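Local structure of acyl-CoA dehydrogenase domain protein Tcur3483 (Thermomonospora curvata, 6WY9) at residues A[109-114]-A[139-144]; A[60-65]-A[104-109]; A[186-191]-A[203-208]; A[37-42]-A[67-72]. The protein binds FAD, seen here in its reduced dihydro form, and probably acts as an oxidoreductase on CH-CH groups, like other members of the acyl-CoA dehydrogenase family. All coordinates share one frame; numbering follows the deposited sequence. Where two conformers were deposited one is given.

Contact 1. Residues A[109-114]-A[139-144]; sequences FVTVNT and DIVFAI. With FDA (dihydroflavine-adenine dinucleotide), chain C.
Thr111, in the first turn of helix 109-122, carries the polar part of the contact with Phe142, where strand 142-145 begins. From CB the side chain divides. The hydroxyl, placed beside its own backbone N by a chi1 of -63°, accepts the N-H of Phe142, with N to Thr111 OG1 2.8 Å and an almost straight 169° at the hydrogen. The same oxygen touches Val141 CG1. The methyl CG2 takes the other direction: it lies 3.5 Å from Ile140 O and comes to the edge of the Phe142 ring, near the ring plane, 4.1 Å from Phe142 CD1. The buried hydroxyl thus ties the start of the strand to the helix. At the preceding residue, Val110 CG1 rests 3.5 Å from Ile144 CG1, an apolar contact between obliquely crossed side chains. The axes of the short segments, helix 109-114 and strand 142-144, run nearly perpendicular, at 93°. Beyond this packing, Ile144 O accepts the N-H of flavin N3, with 2.8 Å from Ile144 O to N3. Helix 109-122 therefore backs the strand whose end, continued by Tyr146 and Thr147, forms part of the FAD site where the helical N-terminal domain meets the middle domain of an acyl-CoA dehydrogenase.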
# COMPACT_ATOMS: atom_id res chain seq x y z
N PHE A 109 -25.36 19.51 9.25
CA PHE A 109 -24.80 19.58 7.90
C PHE A 109 -25.84 19.16 6.87
O PHE A 109 -26.14 19.87 5.91
CB PHE A 109 -23.57 18.67 7.77
CG PHE A 109 -22.31 19.17 8.46
CD1 PHE A 109 -21.48 20.08 7.84
CD2 PHE A 109 -21.93 18.67 9.70
CE1 PHE A 109 -20.31 20.52 8.47
CE2 PHE A 109 -20.76 19.09 10.32
CZ PHE A 109 -19.96 20.02 9.71
N VAL A 110 -26.37 17.95 7.04
CA VAL A 110 -27.29 17.40 6.05
C VAL A 110 -28.45 18.35 5.80
O VAL A 110 -28.86 18.55 4.65
CB VAL A 110 -27.77 16.00 6.48
CG1 VAL A 110 -28.88 15.55 5.61
CG2 VAL A 110 -26.64 15.02 6.37
N THR A 111 -29.00 18.94 6.85
CA THR A 111 -30.19 19.74 6.65
C THR A 111 -29.86 21.09 6.04
O THR A 111 -30.55 21.55 5.13
CB THR A 111 -30.94 19.91 7.98
OG1 THR A 111 -31.36 18.62 8.44
CG2 THR A 111 -32.18 20.81 7.78
N VAL A 112 -28.78 21.71 6.51
CA VAL A 112 -28.44 23.07 6.12
C VAL A 112 -27.63 23.10 4.84
O VAL A 112 -27.84 23.97 4.00
CB VAL A 112 -27.70 23.76 7.28
CG1 VAL A 112 -26.95 25.01 6.78
CG2 VAL A 112 -28.72 24.16 8.32
N ASN A 113 -26.75 22.12 4.63
CA ASN A 113 -25.84 22.15 3.50
C ASN A 113 -26.17 21.17 2.41
O ASN A 113 -25.50 21.16 1.38
CB ASN A 113 -24.43 21.89 4.00
CG ASN A 113 -23.86 23.09 4.66
OD1 ASN A 113 -24.17 23.39 5.81
ND2 ASN A 113 -23.06 23.84 3.91
N THR A 114 -27.16 20.37 2.60
CA THR A 114 -27.49 19.34 1.62
C THR A 114 -28.92 19.45 1.13
O THR A 114 -29.17 19.38 -0.08
CB THR A 114 -27.19 17.99 2.31
OG1 THR A 114 -25.76 17.81 2.36
CG2 THR A 114 -27.81 16.89 1.65
N ASP A 139 -35.28 25.36 13.36
CA ASP A 139 -36.50 24.70 13.83
C ASP A 139 -36.87 23.46 13.03
O ASP A 139 -37.68 22.66 13.51
CB ASP A 139 -37.68 25.69 13.82
CG ASP A 139 -37.53 26.77 14.87
OD1 ASP A 139 -37.50 26.44 16.08
OD2 ASP A 139 -37.41 27.95 14.49
N ILE A 140 -36.31 23.27 11.84
CA ILE A 140 -36.63 22.12 11.01
C ILE A 140 -35.35 21.34 10.74
O ILE A 140 -34.37 21.91 10.22
CB ILE A 140 -37.27 22.52 9.67
CG1 ILE A 140 -38.61 23.20 9.90
CG2 ILE A 140 -37.44 21.27 8.79
CD1 ILE A 140 -39.07 23.97 8.69
N VAL A 141 -35.36 20.05 11.05
CA VAL A 141 -34.25 19.17 10.73
C VAL A 141 -34.77 18.04 9.85
O VAL A 141 -35.89 17.57 10.03
CB VAL A 141 -33.56 18.62 11.99
CG1 VAL A 141 -32.65 17.41 11.66
CG2 VAL A 141 -32.73 19.73 12.68
N PHE A 142 -33.95 17.64 8.87
CA PHE A 142 -34.27 16.63 7.88
C PHE A 142 -33.40 15.41 8.09
O PHE A 142 -32.27 15.51 8.56
CB PHE A 142 -34.04 17.11 6.45
CG PHE A 142 -35.23 17.82 5.82
CD1 PHE A 142 -35.51 19.13 6.14
CD2 PHE A 142 -36.06 17.16 4.90
CE1 PHE A 142 -36.61 19.79 5.56
CE2 PHE A 142 -37.15 17.82 4.31
CZ PHE A 142 -37.42 19.14 4.66
N ALA A 143 -33.91 14.25 7.69
CA ALA A 143 -33.10 13.04 7.60
C ALA A 143 -33.21 12.49 6.18
O ALA A 143 -34.21 12.70 5.50
CB ALA A 143 -33.53 12.02 8.69
N ILE A 144 -32.15 11.82 5.71
CA ILE A 144 -32.09 11.33 4.33
C ILE A 144 -32.61 9.90 4.27
O ILE A 144 -32.02 8.99 4.88
CB ILE A 144 -30.66 11.39 3.76
CG1 ILE A 144 -30.08 12.80 3.75
CG2 ILE A 144 -30.71 10.86 2.30
CD1 ILE A 144 -30.90 13.79 2.92
PA FDA C . -23.75 -2.84 -0.16
O1A FDA C . -24.14 -4.21 0.29
O2A FDA C . -24.46 -2.20 -1.37
O5B FDA C . -22.14 -2.91 -0.68
C5B FDA C . -21.37 -3.41 0.38
C4B FDA C . -19.90 -3.38 -0.08
O4B FDA C . -19.88 -4.10 -1.40
C3B FDA C . -19.43 -1.98 -0.47
O3B FDA C . -18.88 -1.29 0.59
C2B FDA C . -18.31 -2.31 -1.45
O2B FDA C . -17.11 -2.87 -0.81
C1B FDA C . -18.90 -3.48 -2.29
N9A FDA C . -19.52 -3.08 -3.56
C8A FDA C . -20.84 -2.65 -3.80
N7A FDA C . -21.07 -2.43 -5.09
C5A FDA C . -19.88 -2.70 -5.72
C6A FDA C . -19.51 -2.62 -7.07
N6A FDA C . -20.38 -2.23 -8.02
N1A FDA C . -18.25 -2.94 -7.45
C2A FDA C . -17.42 -3.32 -6.43
N3A FDA C . -17.63 -3.44 -5.10
C4A FDA C . -18.89 -3.13 -4.78
N1 FDA C . -28.27 5.96 4.02
C2 FDA C . -29.40 6.79 3.90
O2 FDA C . -30.26 6.56 3.02
N3 FDA C . -29.48 7.84 4.80
C4 FDA C . -28.53 8.12 5.81
O4 FDA C . -28.71 9.06 6.57
C4X FDA C . -27.41 7.22 5.86
N5 FDA C . -26.43 7.42 6.83
C5X FDA C . -25.66 6.35 7.21
C6 FDA C . -25.00 6.34 8.38
C7 FDA C . -24.24 5.19 8.74
C7M FDA C . -23.57 5.22 9.98
C8 FDA C . -24.14 4.12 7.93
C8M FDA C . -23.34 2.94 8.30
C9 FDA C . -24.79 4.14 6.71
C9A FDA C . -25.56 5.25 6.36
N10 FDA C . -26.23 5.29 5.13
C10 FDA C . -27.30 6.18 5.02
C1' FDA C . -26.22 4.07 4.27
C2' FDA C . -25.10 4.13 3.19
O2' FDA C . -25.42 5.02 2.22
C3' FDA C . -25.02 2.63 2.65
O3' FDA C . -24.47 1.77 3.63
C4' FDA C . -24.23 2.57 1.35
O4' FDA C . -25.00 3.18 0.37
C5' FDA C . -23.88 1.08 1.06
O5' FDA C . -25.08 0.39 0.89
P FDA C . -24.98 -1.05 1.66
O1P FDA C . -24.68 -0.72 3.04
O2P FDA C . -26.25 -1.82 1.31
O3P FDA C . -23.66 -1.88 1.10

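Contact 2. Residues A[60-65]-A[104-109]; sequences ERFREV and GLPFPF
The Phe62 ring meets Pro106 with its edge: Pro106 CG lies near the ring plane, 3.8 Å from Phe62 CD1, and the carbonyl carbon of Phe107 is also at the rim. Pro108 CB comes obliquely, 4.1 Å from Phe62 CZ. Within the other segment the Phe107 ring has Pro108 CD 3.4 Å above one face, offset toward the rim, so the proline stands between two aromatic side chains; Phe107 CD1 in turn lies over the centre of the Phe109 ring. Phe62 reaches this far because its CG is anti to the backbone N (chi1 174°), which sends the ring out from the first turn of helix 62-71. Further along, Val65 CG1 packs against the carbonyl oxygen Pro106 O at 3.8 Å, and its CG2 makes an apolar contact, 4.4 Å from Pro106 CD. Pro106 O is buried with no polar partner in the model, and the segments meet by van der Waals packing without a polar bond between them. Replacing Phe62 with alanine would probably leave Pro106 and Pro108 without the ring that spans them, opening a gap beside the connection. That connection leaves helix 90-103 through a Schellman motif at Gly104, makes an inverse gamma turn centred on Pro108 and enters helix 109-122, with helix 62-71 against it and Val52 of helix 47-55 also touching Pro106.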
# COMPACT_ATOMS: atom_id res chain seq x y z
N GLU A 60 -29.60 13.06 21.80
CA GLU A 60 -30.77 13.63 22.46
C GLU A 60 -30.75 15.15 22.40
O GLU A 60 -31.77 15.79 22.10
CB GLU A 60 -30.84 13.15 23.91
CG GLU A 60 -31.42 11.76 24.06
CD GLU A 60 -31.68 11.40 25.51
OE1 GLU A 60 -32.87 11.29 25.89
OE2 GLU A 60 -30.70 11.25 26.26
N ARG A 61 -29.60 15.74 22.69
CA ARG A 61 -29.41 17.18 22.75
C ARG A 61 -29.14 17.80 21.40
O ARG A 61 -28.86 19.00 21.31
CB ARG A 61 -28.27 17.52 23.71
CG ARG A 61 -28.61 17.20 25.15
CD ARG A 61 -28.84 18.46 25.98
NE ARG A 61 -27.61 18.95 26.59
CZ ARG A 61 -27.08 18.44 27.70
NH1 ARG A 61 -25.95 18.94 28.20
NH2 ARG A 61 -27.67 17.42 28.31
N PHE A 62 -29.23 17.01 20.33
CA PHE A 62 -28.96 17.55 19.01
C PHE A 62 -29.87 18.74 18.70
O PHE A 62 -29.38 19.84 18.39
CB PHE A 62 -29.09 16.44 17.97
CG PHE A 62 -28.96 16.90 16.56
CD1 PHE A 62 -27.82 17.56 16.13
CD2 PHE A 62 -29.98 16.65 15.64
CE1 PHE A 62 -27.71 17.97 14.82
CE2 PHE A 62 -29.87 17.07 14.33
CZ PHE A 62 -28.75 17.72 13.91
N ARG A 63 -31.18 18.57 18.84
CA ARG A 63 -32.10 19.64 18.47
C ARG A 63 -31.89 20.87 19.33
O ARG A 63 -32.07 22.00 18.88
CB ARG A 63 -33.56 19.18 18.57
CG ARG A 63 -33.92 17.99 17.73
CD ARG A 63 -33.64 18.27 16.27
NE ARG A 63 -34.28 19.51 15.82
CZ ARG A 63 -35.39 19.54 15.08
NH1 ARG A 63 -35.98 18.41 14.72
NH2 ARG A 63 -35.89 20.71 14.71
N GLU A 64 -31.56 20.65 20.61
CA GLU A 64 -31.24 21.74 21.52
C GLU A 64 -30.10 22.61 20.98
O GLU A 64 -30.18 23.85 21.00
CB GLU A 64 -30.85 21.15 22.87
CG GLU A 64 -31.08 22.04 24.04
CD GLU A 64 -30.64 21.38 25.33
OE1 GLU A 64 -29.66 21.87 25.95
OE2 GLU A 64 -31.25 20.35 25.69
N VAL A 65 -29.03 21.97 20.52
CA VAL A 65 -27.93 22.72 19.91
C VAL A 65 -28.40 23.41 18.64
O VAL A 65 -28.22 24.62 18.48
CB VAL A 65 -26.73 21.79 19.62
CG1 VAL A 65 -25.53 22.58 19.10
CG2 VAL A 65 -26.36 21.00 20.86
N GLY A 104 -16.70 20.00 19.75
CA GLY A 104 -17.53 18.84 20.03
C GLY A 104 -18.97 19.00 19.64
O GLY A 104 -19.79 18.11 19.91
N LEU A 105 -19.30 20.03 19.04
CA LEU A 105 -20.73 20.16 18.89
C LEU A 105 -21.18 19.56 17.56
O LEU A 105 -20.42 19.52 16.59
CB LEU A 105 -21.15 21.63 18.96
CG LEU A 105 -20.81 22.34 20.28
CD1 LEU A 105 -21.31 23.79 20.30
CD2 LEU A 105 -21.33 21.56 21.49
N PRO A 106 -22.40 19.04 17.51
CA PRO A 106 -22.94 18.57 16.24
C PRO A 106 -23.53 19.75 15.49
O PRO A 106 -24.10 20.67 16.08
CB PRO A 106 -24.02 17.58 16.67
CG PRO A 106 -24.51 18.15 17.97
CD PRO A 106 -23.27 18.72 18.65
N PHE A 107 -23.38 19.73 14.17
CA PHE A 107 -23.90 20.75 13.28
C PHE A 107 -24.85 20.10 12.28
O PHE A 107 -24.59 18.98 11.84
CB PHE A 107 -22.75 21.43 12.53
CG PHE A 107 -23.17 22.63 11.73
CD1 PHE A 107 -23.66 22.47 10.44
CD2 PHE A 107 -23.01 23.91 12.23
CE1 PHE A 107 -24.02 23.56 9.68
CE2 PHE A 107 -23.38 25.01 11.48
CZ PHE A 107 -23.88 24.84 10.20
N PRO A 108 -25.98 20.73 11.93
CA PRO A 108 -26.94 20.06 11.03
C PRO A 108 -26.50 20.15 9.57
O PRO A 108 -27.16 20.79 8.74
CB PRO A 108 -28.23 20.83 11.31
CG PRO A 108 -27.76 22.21 11.62
CD PRO A 108 -26.48 22.05 12.39
N PHE A 109 -25.36 19.51 9.25
CA PHE A 109 -24.80 19.58 7.90
C PHE A 109 -25.84 19.16 6.87
O PHE A 109 -26.14 19.87 5.91
CB PHE A 109 -23.57 18.67 7.77
CG PHE A 109 -22.31 19.17 8.46
CD1 PHE A 109 -21.48 20.08 7.84
CD2 PHE A 109 -21.93 18.67 9.70
CE1 PHE A 109 -20.31 20.52 8.47
CE2 PHE A 109 -20.76 19.09 10.32
CZ PHE A 109 -19.96 20.02 9.71

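Contact 3. Residues A[186-191]-A[203-208]; sequences YIWLAC and ISIIIV
Trp188 and Ile205 pack closely, face on. Ile205 CG2 sits over the six-membered ring of Trp188, 3.6 Å from its centroid and only 10° off the normal, a CH-pi contact, while Ile205 CD1 reaches the pyrrole end, 3.7 Å from Trp188 NE1. The indole is brought up to Ile205 with CG anti to the backbone N (chi1 171°), and its N-H end is hydrogen-bonded to the hydroxyl of Tyr146, an FAD-binding residue. Helix 250-260 lies against this face, touching Trp188, Ala190 and Ile205. The strands make an antiparallel beta hairpin inside the mixed sheet of the middle domain, with strand 142-145 bordering 186-192 on its other edge. Ile187-Val208, Leu189-Ile206 and Cys191-Ser204 are the hydrogen-bonded pairs. Most of their bonds are straight; the Leu189 N to Ile206 O bond, 2.9 Å, is the most bent, at 147°, with the donor tilted from the carbonyl plane. On the face of Leu189, Cys191 and Val208 the side chains meet less closely: Leu189 CD2 is 3.8 Å from Val208 CG2, and Cys191 SG is 4.1 Å from Ile206 CD1, with Ile171 of strand 168-176 packed on this face. The partly exposed end is at Tyr186, whose CB rests 3.6 Å from Ile207 CG2, while its ring meets Tyr131 edge-to-face and also touches the Phe142 ring.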
# COMPACT_ATOMS: atom_id res chain seq x y z
N TYR A 186 -38.65 15.83 9.31
CA TYR A 186 -39.04 15.39 7.97
C TYR A 186 -37.99 14.45 7.40
O TYR A 186 -36.79 14.60 7.65
CB TYR A 186 -39.19 16.56 7.01
CG TYR A 186 -40.25 17.55 7.42
CD1 TYR A 186 -41.60 17.29 7.18
CD2 TYR A 186 -39.90 18.74 8.02
CE1 TYR A 186 -42.57 18.20 7.55
CE2 TYR A 186 -40.86 19.66 8.38
CZ TYR A 186 -42.19 19.38 8.15
OH TYR A 186 -43.12 20.31 8.52
N ILE A 187 -38.47 13.48 6.60
CA ILE A 187 -37.62 12.59 5.83
C ILE A 187 -37.58 13.07 4.39
O ILE A 187 -38.63 13.35 3.78
CB ILE A 187 -38.11 11.12 5.90
CG1 ILE A 187 -38.47 10.74 7.34
CG2 ILE A 187 -37.04 10.18 5.37
CD1 ILE A 187 -37.26 10.68 8.33
N TRP A 188 -36.37 13.18 3.85
CA TRP A 188 -36.17 13.41 2.42
C TRP A 188 -36.16 12.03 1.78
O TRP A 188 -35.15 11.33 1.81
CB TRP A 188 -34.87 14.16 2.22
CG TRP A 188 -34.33 14.35 0.88
CD1 TRP A 188 -33.48 13.52 0.21
CD2 TRP A 188 -34.48 15.52 0.06
NE1 TRP A 188 -33.10 14.09 -0.99
CE2 TRP A 188 -33.71 15.31 -1.11
CE3 TRP A 188 -35.20 16.71 0.19
CZ2 TRP A 188 -33.66 16.25 -2.15
CZ3 TRP A 188 -35.14 17.64 -0.83
CH2 TRP A 188 -34.37 17.40 -1.99
N LEU A 189 -37.31 11.61 1.23
CA LEU A 189 -37.55 10.19 0.96
C LEU A 189 -37.55 9.89 -0.54
O LEU A 189 -38.36 10.45 -1.29
CB LEU A 189 -38.87 9.73 1.58
CG LEU A 189 -39.13 8.22 1.51
CD1 LEU A 189 -38.18 7.47 2.46
CD2 LEU A 189 -40.59 7.94 1.85
N ALA A 190 -36.65 8.98 -0.95
CA ALA A 190 -36.58 8.50 -2.33
C ALA A 190 -37.53 7.33 -2.50
O ALA A 190 -37.39 6.32 -1.82
CB ALA A 190 -35.15 8.09 -2.67
N CYS A 191 -38.52 7.48 -3.41
CA CYS A 191 -39.58 6.50 -3.62
C CYS A 191 -39.70 6.15 -5.10
O CYS A 191 -39.44 6.97 -5.98
CB CYS A 191 -40.99 7.02 -3.19
SG CYS A 191 -41.18 7.69 -1.53
N ILE A 203 -38.22 7.28 -10.08
CA ILE A 203 -37.98 7.66 -8.69
C ILE A 203 -38.43 9.10 -8.49
O ILE A 203 -38.22 9.96 -9.36
CB ILE A 203 -36.50 7.49 -8.34
CG1 ILE A 203 -36.13 6.02 -8.42
CG2 ILE A 203 -36.17 8.06 -6.94
CD1 ILE A 203 -34.63 5.79 -8.46
N SER A 204 -39.03 9.38 -7.34
CA SER A 204 -39.26 10.75 -6.91
C SER A 204 -38.77 10.95 -5.48
O SER A 204 -38.68 10.00 -4.69
CB SER A 204 -40.75 11.11 -7.02
OG SER A 204 -41.24 10.80 -8.32
N ILE A 205 -38.41 12.18 -5.17
CA ILE A 205 -38.14 12.62 -3.81
C ILE A 205 -39.44 13.16 -3.21
O ILE A 205 -40.10 14.02 -3.81
CB ILE A 205 -37.03 13.69 -3.81
CG1 ILE A 205 -35.69 13.04 -4.22
CG2 ILE A 205 -36.94 14.43 -2.46
CD1 ILE A 205 -35.14 12.00 -3.23
N ILE A 206 -39.83 12.64 -2.04
CA ILE A 206 -41.02 13.12 -1.34
C ILE A 206 -40.68 13.45 0.12
O ILE A 206 -39.99 12.67 0.80
CB ILE A 206 -42.17 12.09 -1.38
CG1 ILE A 206 -42.37 11.56 -2.80
CG2 ILE A 206 -43.45 12.74 -0.85
CD1 ILE A 206 -43.62 10.62 -2.98
N ILE A 207 -41.18 14.59 0.61
CA ILE A 207 -40.94 14.98 2.00
C ILE A 207 -42.04 14.40 2.86
O ILE A 207 -43.23 14.67 2.65
CB ILE A 207 -40.85 16.51 2.16
CG1 ILE A 207 -39.75 17.09 1.26
CG2 ILE A 207 -40.59 16.90 3.66
CD1 ILE A 207 -39.64 18.62 1.34
N VAL A 208 -41.65 13.60 3.85
CA VAL A 208 -42.58 12.91 4.73
C VAL A 208 -42.40 13.45 6.14
O VAL A 208 -41.30 13.36 6.69
CB VAL A 208 -42.37 11.39 4.71
CG1 VAL A 208 -43.37 10.72 5.65
CG2 VAL A 208 -42.47 10.86 3.28

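Contact 4. Residues A[37-42]-A[67-72]; sequences RAYFNG and KMLGSD
Tyr39 and Asp72 supply the polar interaction. The phenol OH donates to Asp72 OD2 in a hydrogen bond modelled as very short, 2.5 Å from Tyr39 OH to that oxygen. The carboxylate oxygen lies near the plane of the tyrosine ring, at its edge. The two flat groups are nonetheless turned strongly against each other, their planes 76° apart. Tyr39 spans the interval because its CG is anti to the backbone N (chi1 171°), pointing the ring from helix 26-41 toward the C-terminal end of helix 62-71. The axes of the short segments 37-41 and 67-71 are 12.8 Å apart at closest approach and their directions differ by 138°, a span bridged by the side chains.

The apolar interactions gather on one methyl. Leu69 CD2 lies in the plane of both rings, at their edges: 3.9 Å from Tyr39 CE2 and 3.8 Å from Phe40 CE1. Phe40 and Leu69 meet at about a right angle, and Phe40 also packs on Glu99, Val100 and Ala103 of helix 90-103. Trp74 adds a further ring contact to Tyr39.

A phenylalanine in place of Tyr39 would probably leave the Asp72 carboxylate without its phenol donor and free to turn.

The contact joins a bond to an exposed carboxylate, probably charge-assisted, with apolar contacts to the buried Leu69. A phenol donating to a carboxylate would probably tie the end of helix 62-71 to helix 26-41, although the exact length of the bond is doubtful.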
# COMPACT_ATOMS: atom_id res chain seq x y z
N ARG A 37 -14.76 30.41 19.04
CA ARG A 37 -14.36 29.71 20.26
C ARG A 37 -15.06 30.30 21.47
O ARG A 37 -15.65 29.56 22.27
CB ARG A 37 -12.85 29.79 20.47
CG ARG A 37 -12.02 29.33 19.29
CD ARG A 37 -11.65 27.89 19.39
NE ARG A 37 -10.25 27.78 19.67
CZ ARG A 37 -9.29 27.47 18.80
NH1 ARG A 37 -8.06 27.42 19.24
NH2 ARG A 37 -9.55 27.18 17.54
N ALA A 38 -14.98 31.62 21.66
CA ALA A 38 -15.74 32.23 22.74
C ALA A 38 -17.21 31.76 22.69
O ALA A 38 -17.79 31.38 23.72
CB ALA A 38 -15.64 33.76 22.63
N TYR A 39 -17.81 31.74 21.50
CA TYR A 39 -19.23 31.43 21.41
C TYR A 39 -19.53 29.99 21.83
O TYR A 39 -20.40 29.74 22.68
CB TYR A 39 -19.72 31.68 19.99
CG TYR A 39 -21.12 31.18 19.74
CD1 TYR A 39 -22.22 31.84 20.28
CD2 TYR A 39 -21.35 30.08 18.92
CE1 TYR A 39 -23.53 31.40 20.03
CE2 TYR A 39 -22.67 29.63 18.66
CZ TYR A 39 -23.75 30.29 19.22
OH TYR A 39 -25.05 29.87 18.98
N PHE A 40 -18.83 29.02 21.22
CA PHE A 40 -19.04 27.62 21.57
C PHE A 40 -18.69 27.34 23.02
O PHE A 40 -19.32 26.48 23.66
CB PHE A 40 -18.22 26.71 20.65
CG PHE A 40 -18.67 26.74 19.24
CD1 PHE A 40 -20.02 26.74 18.93
CD2 PHE A 40 -17.75 26.73 18.21
CE1 PHE A 40 -20.45 26.76 17.61
CE2 PHE A 40 -18.17 26.76 16.89
CZ PHE A 40 -19.52 26.77 16.58
N ASN A 41 -17.69 28.04 23.56
CA ASN A 41 -17.36 27.87 24.97
C ASN A 41 -18.54 28.25 25.85
O ASN A 41 -18.76 27.63 26.90
CB ASN A 41 -16.12 28.70 25.36
CG ASN A 41 -15.69 28.46 26.79
OD1 ASN A 41 -15.01 27.49 27.08
ND2 ASN A 41 -16.10 29.35 27.70
N GLY A 42 -19.29 29.27 25.47
CA GLY A 42 -20.47 29.65 26.22
C GLY A 42 -21.63 28.70 26.10
O GLY A 42 -22.69 28.97 26.67
N LYS A 67 -31.21 24.41 17.51
CA LYS A 67 -32.06 25.58 17.74
C LYS A 67 -31.26 26.75 18.29
O LYS A 67 -31.50 27.90 17.93
CB LYS A 67 -33.21 25.23 18.69
CG LYS A 67 -34.12 26.41 18.97
CD LYS A 67 -34.34 27.21 17.70
CE LYS A 67 -35.38 28.32 17.85
NZ LYS A 67 -35.18 29.41 16.81
N MET A 68 -30.29 26.47 19.17
CA MET A 68 -29.44 27.56 19.65
C MET A 68 -28.64 28.18 18.50
O MET A 68 -28.69 29.40 18.29
CB MET A 68 -28.50 27.06 20.75
CG MET A 68 -29.11 27.18 22.14
SD MET A 68 -27.94 26.91 23.48
CE MET A 68 -27.73 25.13 23.39
N LEU A 69 -27.91 27.35 17.75
CA LEU A 69 -27.17 27.86 16.60
C LEU A 69 -28.07 28.65 15.66
O LEU A 69 -27.67 29.70 15.13
CB LEU A 69 -26.53 26.71 15.83
CG LEU A 69 -25.46 25.89 16.52
CD1 LEU A 69 -25.27 24.60 15.73
CD2 LEU A 69 -24.18 26.70 16.66
N GLY A 70 -29.28 28.15 15.43
CA GLY A 70 -30.17 28.78 14.45
C GLY A 70 -30.62 30.16 14.88
O GLY A 70 -30.48 31.14 14.13
N SER A 71 -31.16 30.27 16.09
CA SER A 71 -31.53 31.60 16.55
C SER A 71 -30.33 32.55 16.65
O SER A 71 -30.52 33.76 16.53
CB SER A 71 -32.29 31.51 17.88
OG SER A 71 -31.62 30.64 18.77
N ASP A 72 -29.10 32.05 16.81
CA ASP A 72 -27.96 32.95 16.83
C ASP A 72 -27.40 33.29 15.45
O ASP A 72 -26.40 34.01 15.37
CB ASP A 72 -26.83 32.40 17.71
CG ASP A 72 -27.19 32.38 19.17
OD1 ASP A 72 -28.10 33.14 19.56
OD2 ASP A 72 -26.59 31.59 19.92

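How the contacts relate
Contacts 1, 2 and 3 are buried, whereas contact 4 is only partly so and lies away from the flavin. Contacts 2 and 4 both use helix 62-71, and they touch where Leu105 CD1 meets Phe40 CD1 at 3.5 Å. Contacts 1 and 2 touch where Val141 CG1 meets Phe62 CE2 at 3.9 Å, and contacts 1 and 3 both reach the same sheet, where strands 142-145 and 186-192 are neighbours. The chemistry changes along the way: a tyrosine-carboxylate bond near the surface in contact 4, packing of phenylalanine and valine on prolines in contact 2, a single threonine bond in contact 1, and six backbone bonds in contact 3. Contacts 3 and 4 lie about 31 Å apart, centre to centre.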